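Local coordinates for protein alpha-1,2-mannosidase (PDB 2WW2) that hydrolyses alpha-mannosides with inversion of the anomeric configuration, as a calcium-dependent glycoside hydrolase of family 92 from a human gut bacterium, at residues A[8-14]-A[105-110]; A[32-36]-A[266-270]; A[109-113]-A[122-126]. One frame throughout, in Å; residues are numbered along the deposited sequence.

Contact 1 (A[8-14]-A[105-110]). With NA (sodium ion), chain E.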
loop_
_atom_site.group_PDB
_atom_site.type_symbol
_atom_site.label_atom_id
_atom_site.label_comp_id
_atom_site.label_asym_id
_atom_site.label_seq_id
_atom_site.Cartn_x
_atom_site.Cartn_y
_atom_site.Cartn_z
ATOM N N VAL A 8 -10.097 28.171 -29.206
ATOM C CA VAL A 8 -11.234 27.283 -28.859
ATOM C C VAL A 8 -11.082 25.920 -29.539
ATOM O O VAL A 8 -11.612 24.929 -29.054
ATOM C CB VAL A 8 -12.619 27.925 -29.187
ATOM C CG1 VAL A 8 -12.857 27.905 -30.697
ATOM C CG2 VAL A 8 -13.751 27.196 -28.460
ATOM N N ASP A 9 -10.334 25.863 -30.643
ATOM C CA ASP A 9 -10.078 24.589 -31.347
ATOM C C ASP A 9 -9.263 23.608 -30.492
ATOM O O ASP A 9 -9.261 22.400 -30.748
ATOM C CB ASP A 9 -9.345 24.816 -32.687
ATOM C CG ASP A 9 -10.187 25.587 -33.690
ATOM O OD1 ASP A 9 -11.417 25.409 -33.671
ATOM O OD2 ASP A 9 -9.624 26.359 -34.502
ATOM N N TYR A 10 -8.568 24.121 -29.487
ATOM C CA TYR A 10 -7.801 23.261 -28.591
ATOM C C TYR A 10 -8.667 22.642 -27.480
ATOM O O TYR A 10 -8.233 21.719 -26.783
ATOM C CB TYR A 10 -6.648 24.048 -27.969
ATOM C CG TYR A 10 -5.572 24.395 -28.973
ATOM C CD1 TYR A 10 -4.819 23.381 -29.594
ATOM C CD2 TYR A 10 -5.301 25.710 -29.295
ATOM C CE1 TYR A 10 -3.813 23.686 -30.517
ATOM C CE2 TYR A 10 -4.296 26.028 -30.245
ATOM C CZ TYR A 10 -3.569 25.001 -30.834
ATOM O OH TYR A 10 -2.589 25.285 -31.751
ATOM N N VAL A 11 -9.894 23.131 -27.317
ATOM C CA VAL A 11 -10.697 22.731 -26.159
ATOM C C VAL A 11 -11.343 21.360 -26.356
ATOM O O VAL A 11 -12.044 21.149 -27.341
ATOM C CB VAL A 11 -11.802 23.759 -25.829
ATOM C CG1 VAL A 11 -12.725 23.245 -24.695
ATOM C CG2 VAL A 11 -11.170 25.097 -25.446
ATOM N N ASN A 12 -11.141 20.459 -25.390
ATOM C CA ASN A 12 -11.846 19.180 -25.374
ATOM C C ASN A 12 -12.750 19.134 -24.158
ATOM O O ASN A 12 -12.262 18.930 -23.050
ATOM C CB ASN A 12 -10.853 18.014 -25.298
ATOM C CG ASN A 12 -11.560 16.667 -25.234
ATOM O OD1 ASN A 12 -12.766 16.576 -25.504
ATOM N ND2 ASN A 12 -10.827 15.627 -24.897
ATOM N N PRO A 13 -14.067 19.339 -24.351
ATOM C CA PRO A 13 -15.019 19.344 -23.230
ATOM C C PRO A 13 -15.141 17.958 -22.601
ATOM O O PRO A 13 -15.708 17.816 -21.523
ATOM C CB PRO A 13 -16.343 19.738 -23.884
ATOM C CG PRO A 13 -15.953 20.446 -25.182
ATOM C CD PRO A 13 -14.724 19.645 -25.629
ATOM N N LEU A 14 -14.612 16.938 -23.271
ATOM C CA LEU A 14 -14.599 15.593 -22.676
ATOM C C LEU A 14 -13.321 15.261 -21.909
ATOM O O LEU A 14 -13.161 14.128 -21.429
ATOM C CB LEU A 14 -14.800 14.551 -23.759
ATOM C CG LEU A 14 -16.205 14.553 -24.332
ATOM C CD1 LEU A 14 -16.289 13.644 -25.561
ATOM C CD2 LEU A 14 -17.211 14.130 -23.251
ATOM N N GLU A 105 -19.420 11.493 -32.832
ATOM C CA GLU A 105 -19.717 12.517 -31.841
ATOM C C GLU A 105 -18.607 13.569 -31.851
ATOM O O GLU A 105 -17.430 13.236 -31.870
ATOM C CB GLU A 105 -19.781 11.875 -30.455
ATOM C CG GLU A 105 -19.944 12.858 -29.294
ATOM C CD GLU A 105 -19.669 12.210 -27.941
ATOM O OE1 GLU A 105 -18.600 11.562 -27.796
ATOM O OE2 GLU A 105 -20.520 12.334 -27.032
ATOM N N LYS A 106 -18.983 14.837 -31.834
ATOM C CA LYS A 106 -18.017 15.903 -31.920
ATOM C C LYS A 106 -18.440 16.956 -30.893
ATOM O O LYS A 106 -19.336 17.757 -31.146
ATOM C CB LYS A 106 -18.087 16.475 -33.319
ATOM C CG LYS A 106 -16.816 16.951 -33.871
ATOM C CD LYS A 106 -16.458 18.193 -33.154
ATOM N N ALA A 107 -17.785 16.928 -29.736
ATOM C CA ALA A 107 -18.092 17.824 -28.633
ATOM C C ALA A 107 -17.112 19.000 -28.593
ATOM O O ALA A 107 -15.896 18.787 -28.516
ATOM C CB ALA A 107 -18.024 17.040 -27.295
ATOM N N THR A 108 -17.638 20.226 -28.662
ATOM C CA THR A 108 -16.848 21.459 -28.531
ATOM C C THR A 108 -17.682 22.386 -27.657
ATOM O O THR A 108 -18.862 22.105 -27.421
ATOM C CB THR A 108 -16.616 22.177 -29.883
ATOM O OG1 THR A 108 -17.821 22.817 -30.322
ATOM C CG2 THR A 108 -16.144 21.216 -30.958
ATOM N N PRO A 109 -17.075 23.474 -27.145
ATOM C CA PRO A 109 -17.825 24.385 -26.277
ATOM C C PRO A 109 -18.935 25.123 -27.014
ATOM O O PRO A 109 -19.883 25.575 -26.376
ATOM C CB PRO A 109 -16.762 25.405 -25.828
ATOM C CG PRO A 109 -15.463 24.660 -25.952
ATOM C CD PRO A 109 -15.631 23.768 -27.150
ATOM N N TYR A 110 -18.789 25.286 -28.337
ATOM C CA TYR A 110 -19.673 26.139 -29.117
ATOM C C TYR A 110 -20.678 25.323 -29.945
ATOM O O TYR A 110 -21.523 25.889 -30.616
ATOM C CB TYR A 110 -18.842 27.055 -30.053
ATOM C CG TYR A 110 -17.960 26.273 -30.990
ATOM C CD1 TYR A 110 -18.447 25.818 -32.218
ATOM C CD2 TYR A 110 -16.643 25.969 -30.651
ATOM C CE1 TYR A 110 -17.634 25.075 -33.077
ATOM C CE2 TYR A 110 -15.838 25.228 -31.492
ATOM C CZ TYR A 110 -16.327 24.793 -32.707
ATOM O OH TYR A 110 -15.505 24.037 -33.538
HETATM NA NA NA E . -15.807 11.678 -31.386
HETATM O O HOH W 1 -13.188 23.660 -32.957
HETATM O O HOH W 2 -16.291 12.156 -29.070
HETATM O O HOH W 3 -14.157 13.489 -31.341
HETATM O O HOH W 4 -15.281 11.482 -33.707
HETATM O O HOH W 5 -14.079 10.129 -30.405
#
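Pro13 and Pro109 meet at the middle of this contact, where an N-terminal loop packs on strand 98-108 within the family 92 N-terminal domain, and Val11 and Val8 carry the apolar seam on toward Tyr110. The Pro13 ring rests on the backbone of the strand, its CD 3.2 Å from Ala107 O and its CG beside the Thr108 carbonyl carbon. Pro109 presses its CG to within 3.3 Å of Val11 CG1, tight for two carbons; with CG1 anti to the backbone N (chi1 174°), this branch is turned onto the proline ring. Val8 CG2 comes to the edge of the Tyr110 ring, near its plane, 3.8 Å from CD2, while Thr108 OG1, hydrogen-bonded to Asn111 O, stands over the centre of one ring face. Next to the sodium site, Leu14 CD1 touches Ala107 CB at 4.2 Å.

No direct hydrogen bond joins the two segments; polar groups bond within their own segment or around it. Leu14 N bonds to Asn12 OD1 at 2.9 Å, an Asx turn whose donor sits well above the amide plane. Glu105 O binds the sodium ion at 2.3 Å together with His102 O and four waters; Glu105 OE1 accepts from one of these waters at 2.7 Å, and OE2 bonds to the hydroxyls of Tyr112 and Tyr54.

Trp267 of helix 256-271 closes over Val8 and Pro109, and Tyr292 of helix 281-294 packs on Val11, Pro13 and Pro109.

Contact 2 (A[32-36]-A[266-270])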
loop_
_atom_site.group_PDB
_atom_site.type_symbol
_atom_site.label_atom_id
_atom_site.label_comp_id
_atom_site.label_asym_id
_atom_site.label_seq_id
_atom_site.Cartn_x
_atom_site.Cartn_y
_atom_site.Cartn_z
ATOM N N VAL A 32 -22.041 22.544 -23.454
ATOM C CA VAL A 32 -22.171 23.492 -24.558
ATOM C C VAL A 32 -22.676 24.807 -23.953
ATOM O O VAL A 32 -23.737 24.855 -23.302
ATOM C CB VAL A 32 -23.162 22.974 -25.593
ATOM C CG1 VAL A 32 -23.360 24.009 -26.734
ATOM C CG2 VAL A 32 -22.670 21.636 -26.153
ATOM N N ALA A 33 -21.906 25.880 -24.121
ATOM C CA ALA A 33 -22.213 27.097 -23.376
ATOM C C ALA A 33 -21.468 28.286 -23.959
ATOM O O ALA A 33 -20.685 28.133 -24.888
ATOM C CB ALA A 33 -21.788 26.922 -21.887
ATOM N N VAL A 34 -21.718 29.463 -23.402
ATOM C CA VAL A 34 -20.764 30.568 -23.516
ATOM C C VAL A 34 -20.270 30.805 -22.093
ATOM O O VAL A 34 -20.885 30.330 -21.145
ATOM C CB VAL A 34 -21.367 31.859 -24.139
ATOM C CG1 VAL A 34 -21.730 31.636 -25.606
ATOM C CG2 VAL A 34 -22.608 32.347 -23.349
ATOM N N PRO A 35 -19.156 31.532 -21.936
ATOM C CA PRO A 35 -18.594 31.657 -20.591
ATOM C C PRO A 35 -19.594 32.210 -19.571
ATOM O O PRO A 35 -20.307 33.185 -19.854
ATOM C CB PRO A 35 -17.420 32.629 -20.801
ATOM C CG PRO A 35 -16.995 32.345 -22.251
ATOM C CD PRO A 35 -18.299 32.161 -22.961
ATOM N N TRP A 36 -19.616 31.588 -18.396
ATOM C CA TRP A 36 -20.549 31.936 -17.293
ATOM C C TRP A 36 -22.032 31.962 -17.693
ATOM O O TRP A 36 -22.838 32.631 -17.050
ATOM C CB TRP A 36 -20.165 33.272 -16.635
ATOM C CG TRP A 36 -18.706 33.322 -16.265
ATOM C CD1 TRP A 36 -18.101 32.727 -15.181
ATOM C CD2 TRP A 36 -17.669 33.958 -17.010
ATOM N NE1 TRP A 36 -16.743 32.983 -15.203
ATOM C CE2 TRP A 36 -16.453 33.725 -16.323
ATOM C CE3 TRP A 36 -17.650 34.714 -18.187
ATOM C CZ2 TRP A 36 -15.232 34.227 -16.772
ATOM C CZ3 TRP A 36 -16.425 35.210 -18.643
ATOM C CH2 TRP A 36 -15.234 34.956 -17.936
ATOM N N GLN A 266 -17.102 34.152 -29.038
ATOM C CA GLN A 266 -17.021 34.440 -27.602
ATOM C C GLN A 266 -15.907 33.638 -26.920
ATOM O O GLN A 266 -15.103 34.182 -26.148
ATOM C CB GLN A 266 -18.369 34.161 -26.931
ATOM C CG GLN A 266 -19.439 35.166 -27.356
ATOM C CD GLN A 266 -19.026 36.598 -27.009
ATOM O OE1 GLN A 266 -18.758 36.906 -25.844
ATOM N NE2 GLN A 266 -18.952 37.464 -28.012
ATOM N N TRP A 267 -15.855 32.334 -27.180
ATOM C CA TRP A 267 -14.808 31.531 -26.553
ATOM C C TRP A 267 -13.416 32.004 -26.987
ATOM O O TRP A 267 -12.508 32.127 -26.162
ATOM C CB TRP A 267 -14.998 30.045 -26.839
ATOM C CG TRP A 267 -16.052 29.465 -25.941
ATOM C CD1 TRP A 267 -17.334 29.119 -26.287
ATOM C CD2 TRP A 267 -15.923 29.202 -24.542
ATOM N NE1 TRP A 267 -18.006 28.649 -25.179
ATOM C CE2 TRP A 267 -17.161 28.692 -24.097
ATOM C CE3 TRP A 267 -14.877 29.363 -23.611
ATOM C CZ2 TRP A 267 -17.394 28.349 -22.766
ATOM C CZ3 TRP A 267 -15.097 28.988 -22.294
ATOM C CH2 TRP A 267 -16.351 28.494 -21.883
ATOM N N ASN A 268 -13.244 32.293 -28.271
ATOM C CA ASN A 268 -11.937 32.759 -28.705
ATOM C C ASN A 268 -11.549 34.073 -28.014
ATOM O O ASN A 268 -10.387 34.280 -27.659
ATOM C CB ASN A 268 -11.887 32.900 -30.229
ATOM C CG ASN A 268 -11.666 31.563 -30.917
ATOM O OD1 ASN A 268 -11.019 30.683 -30.361
ATOM N ND2 ASN A 268 -12.183 31.412 -32.126
ATOM N N ASN A 269 -12.522 34.967 -27.847
ATOM C CA ASN A 269 -12.278 36.236 -27.153
ATOM C C ASN A 269 -11.816 36.030 -25.704
ATOM O O ASN A 269 -10.819 36.611 -25.268
ATOM C CB ASN A 269 -13.538 37.120 -27.177
ATOM C CG ASN A 269 -13.808 37.743 -28.566
ATOM O OD1 ASN A 269 -12.969 37.672 -29.476
ATOM N ND2 ASN A 269 -14.972 38.375 -28.715
ATOM N N TYR A 270 -12.561 35.233 -24.950
ATOM C CA TYR A 270 -12.244 35.027 -23.534
ATOM C C TYR A 270 -11.019 34.125 -23.334
ATOM O O TYR A 270 -10.148 34.440 -22.513
ATOM C CB TYR A 270 -13.467 34.512 -22.753
ATOM C CG TYR A 270 -14.496 35.614 -22.514
ATOM C CD1 TYR A 270 -14.313 36.548 -21.503
ATOM C CD2 TYR A 270 -15.625 35.730 -23.320
ATOM C CE1 TYR A 270 -15.237 37.574 -21.294
ATOM C CE2 TYR A 270 -16.543 36.753 -23.128
ATOM C CZ TYR A 270 -16.343 37.659 -22.115
ATOM O OH TYR A 270 -17.263 38.647 -21.925
#
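A CH-pi contact of Pro35 on Trp267 and a T-shaped pair of Trp36 with Tyr270 join the loop before strand 40-44 to helix 256-271, at the junction of the N-terminal and catalytic regions of the family 92 enzyme. Trp267 and Tyr270, one helical turn apart, both present their rings to the loop, and Pro35 wedges against the two. Pro35 CG stands over the six-membered ring of Trp267, 3.7 Å from its centroid and only 5° off the normal. The same CG also reaches Tyr270 CD2 at 3.8 Å, while Pro35 CD lies over the shared indole bond near CE2. The CH groups of the proline ring thus lie on the face of the indole.

Next along the loop, Trp36 sends its six-membered ring edge-on to the Tyr270 face, the planes at 85° and the centroids 5.4 Å apart. CZ3 leads, 3.7 Å from Tyr270 CE1 and displaced toward the rim of the tyrosine ring. Tyr270 CG, anti to the carbonyl carbon, sets the ring with one face to Trp36. Phe342 forms another edge-to-face pair with Trp36, and Tyr292 meets the Trp267 ring, so the aromatic cluster takes in Phe342 and Tyr292 of the catalytic region.

One polar bond completes the joint. Trp267 NE1 donates to Ala33 O at 2.7 Å, nearly straight at 165°; the oxygen lies close to the indole plane, whereas the nitrogen stands above the plane of the Ala33 carbonyl.

Contact 3 (A[109-113]-A[122-126])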
loop_
_atom_site.group_PDB
_atom_site.type_symbol
_atom_site.label_atom_id
_atom_site.label_comp_id
_atom_site.label_asym_id
_atom_site.label_seq_id
_atom_site.Cartn_x
_atom_site.Cartn_y
_atom_site.Cartn_z
ATOM N N PRO A 109 -17.075 23.474 -27.145
ATOM C CA PRO A 109 -17.825 24.385 -26.277
ATOM C C PRO A 109 -18.935 25.123 -27.014
ATOM O O PRO A 109 -19.883 25.575 -26.376
ATOM C CB PRO A 109 -16.762 25.405 -25.828
ATOM C CG PRO A 109 -15.463 24.660 -25.952
ATOM C CD PRO A 109 -15.631 23.768 -27.150
ATOM N N TYR A 110 -18.789 25.286 -28.337
ATOM C CA TYR A 110 -19.673 26.139 -29.117
ATOM C C TYR A 110 -20.678 25.323 -29.945
ATOM O O TYR A 110 -21.523 25.889 -30.616
ATOM C CB TYR A 110 -18.842 27.055 -30.053
ATOM C CG TYR A 110 -17.960 26.273 -30.990
ATOM C CD1 TYR A 110 -18.447 25.818 -32.218
ATOM C CD2 TYR A 110 -16.643 25.969 -30.651
ATOM C CE1 TYR A 110 -17.634 25.075 -33.077
ATOM C CE2 TYR A 110 -15.838 25.228 -31.492
ATOM C CZ TYR A 110 -16.327 24.793 -32.707
ATOM O OH TYR A 110 -15.505 24.037 -33.538
ATOM N N ASN A 111 -20.567 23.997 -29.885
ATOM C CA ASN A 111 -21.441 23.102 -30.620
ATOM C C ASN A 111 -21.185 21.644 -30.241
ATOM O O ASN A 111 -20.057 21.187 -30.225
ATOM C CB ASN A 111 -21.227 23.249 -32.148
ATOM C CG ASN A 111 -22.240 22.446 -32.956
ATOM O OD1 ASN A 111 -23.362 22.908 -33.201
ATOM N ND2 ASN A 111 -21.856 21.252 -33.378
ATOM N N TYR A 112 -22.251 20.910 -29.958
ATOM C CA TYR A 112 -22.174 19.472 -29.814
ATOM C C TYR A 112 -22.968 18.829 -30.947
ATOM O O TYR A 112 -24.140 19.168 -31.166
ATOM C CB TYR A 112 -22.758 19.053 -28.459
ATOM C CG TYR A 112 -22.761 17.543 -28.251
ATOM C CD1 TYR A 112 -21.712 16.904 -27.591
ATOM C CD2 TYR A 112 -23.811 16.762 -28.727
ATOM C CE1 TYR A 112 -21.707 15.507 -27.405
ATOM C CE2 TYR A 112 -23.829 15.369 -28.537
ATOM C CZ TYR A 112 -22.782 14.758 -27.874
ATOM O OH TYR A 112 -22.803 13.400 -27.704
ATOM N N SER A 113 -22.327 17.919 -31.683
ATOM C CA SER A 113 -22.983 17.249 -32.808
ATOM C C SER A 113 -22.849 15.728 -32.615
ATOM O O SER A 113 -21.802 15.240 -32.186
ATOM C CB SER A 113 -22.337 17.684 -34.130
ATOM O OG SER A 113 -22.885 16.978 -35.241
ATOM N N THR A 122 -27.934 15.341 -35.263
ATOM C CA THR A 122 -28.371 16.579 -34.626
ATOM C C THR A 122 -27.176 17.338 -34.068
ATOM O O THR A 122 -26.167 16.731 -33.696
ATOM C CB THR A 122 -29.432 16.310 -33.525
ATOM O OG1 THR A 122 -29.929 17.558 -33.021
ATOM C CG2 THR A 122 -28.853 15.522 -32.386
ATOM N N SER A 123 -27.252 18.667 -34.081
ATOM C CA SER A 123 -26.290 19.451 -33.320
ATOM C C SER A 123 -26.975 20.627 -32.640
ATOM O O SER A 123 -28.094 21.036 -33.017
ATOM C CB SER A 123 -25.088 19.890 -34.161
ATOM O OG SER A 123 -25.364 21.024 -34.963
ATOM N N LEU A 124 -26.328 21.133 -31.602
ATOM C CA LEU A 124 -26.866 22.257 -30.866
ATOM C C LEU A 124 -25.734 23.185 -30.451
ATOM O O LEU A 124 -24.622 22.742 -30.163
ATOM C CB LEU A 124 -27.623 21.768 -29.623
ATOM C CG LEU A 124 -26.840 20.956 -28.590
ATOM C CD1 LEU A 124 -27.423 21.204 -27.236
ATOM C CD2 LEU A 124 -26.854 19.461 -28.889
ATOM N N SER A 125 -26.047 24.472 -30.376
ATOM C CA SER A 125 -25.099 25.485 -29.958
ATOM C C SER A 125 -25.849 26.385 -28.992
ATOM O O SER A 125 -27.054 26.577 -29.137
ATOM C CB SER A 125 -24.617 26.287 -31.181
ATOM O OG SER A 125 -23.752 25.478 -31.981
ATOM N N ALA A 126 -25.152 26.934 -28.002
ATOM C CA ALA A 126 -25.831 27.709 -26.971
ATOM C C ALA A 126 -25.481 29.193 -27.025
ATOM O O ALA A 126 -24.388 29.570 -27.450
ATOM C CB ALA A 126 -25.483 27.138 -25.591
#
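Thr122 sets its carbonyl O 3.3 Å from Ser113 CA, a CA-H...O contact between the two strands of this antiparallel beta hairpin. Ser123 follows in a non-hydrogen-bonded pair with Ser113, their CB atoms 3.5 Å apart; its hydroxyl bonds to Glu134 on the next strand. Leu124 forms the hydrogen-bonded pair with Tyr112: Leu124 N donates to Tyr112 O at 3.0 Å, and Tyr112 N returns the bond to Leu124 O. On that side of the sheet Leu124 CD2 lies 4.1 Å from Tyr112 CD2, meeting the phenol ring at a slant.

At Ser125 the side chain takes over. Its OG lies anti to its own carbonyl carbon (chi1 -72°), which points it at Tyr110 O, and donates there at 2.6 Å, in the carbonyl plane and on a lone pair. The Asn111 amide leans in beside the hydroxyls of Ser123 and Ser125. With an alanine here the Ser123 and Ser125 hydroxyls would probably lose the amide beside them, and a gap would be likely between the two serines. A side-chain hydroxyl, and not a backbone N-H, thus bonds the Tyr110 carbonyl, beyond the Tyr112-Leu124 pair.

Contacts 1 and 3 share Pro109 and Tyr110 and join through neighbouring strands 98-108 and 111-116, their centres about 9 Å apart. Glu105 OE2 lies 2.6 Å from Tyr112 OH, tying the sodium-binding strand to the hairpin, and the Tyr112 side chain is about 8 Å from the ion. Contact 2 meets both through Pro109: Ala33 N lies 3.0 Å from Pro109 O, a probable hydrogen bond, and Trp267 NE1 packs 3.5 Å from Pro109 CB. Val8 N to Asn268 OD1, 2.9 Å, is a probable second tie between contacts 1 and 2. Helix 256-271 of the catalytic region is thereby bound to the N-terminal loops and sheet at several points.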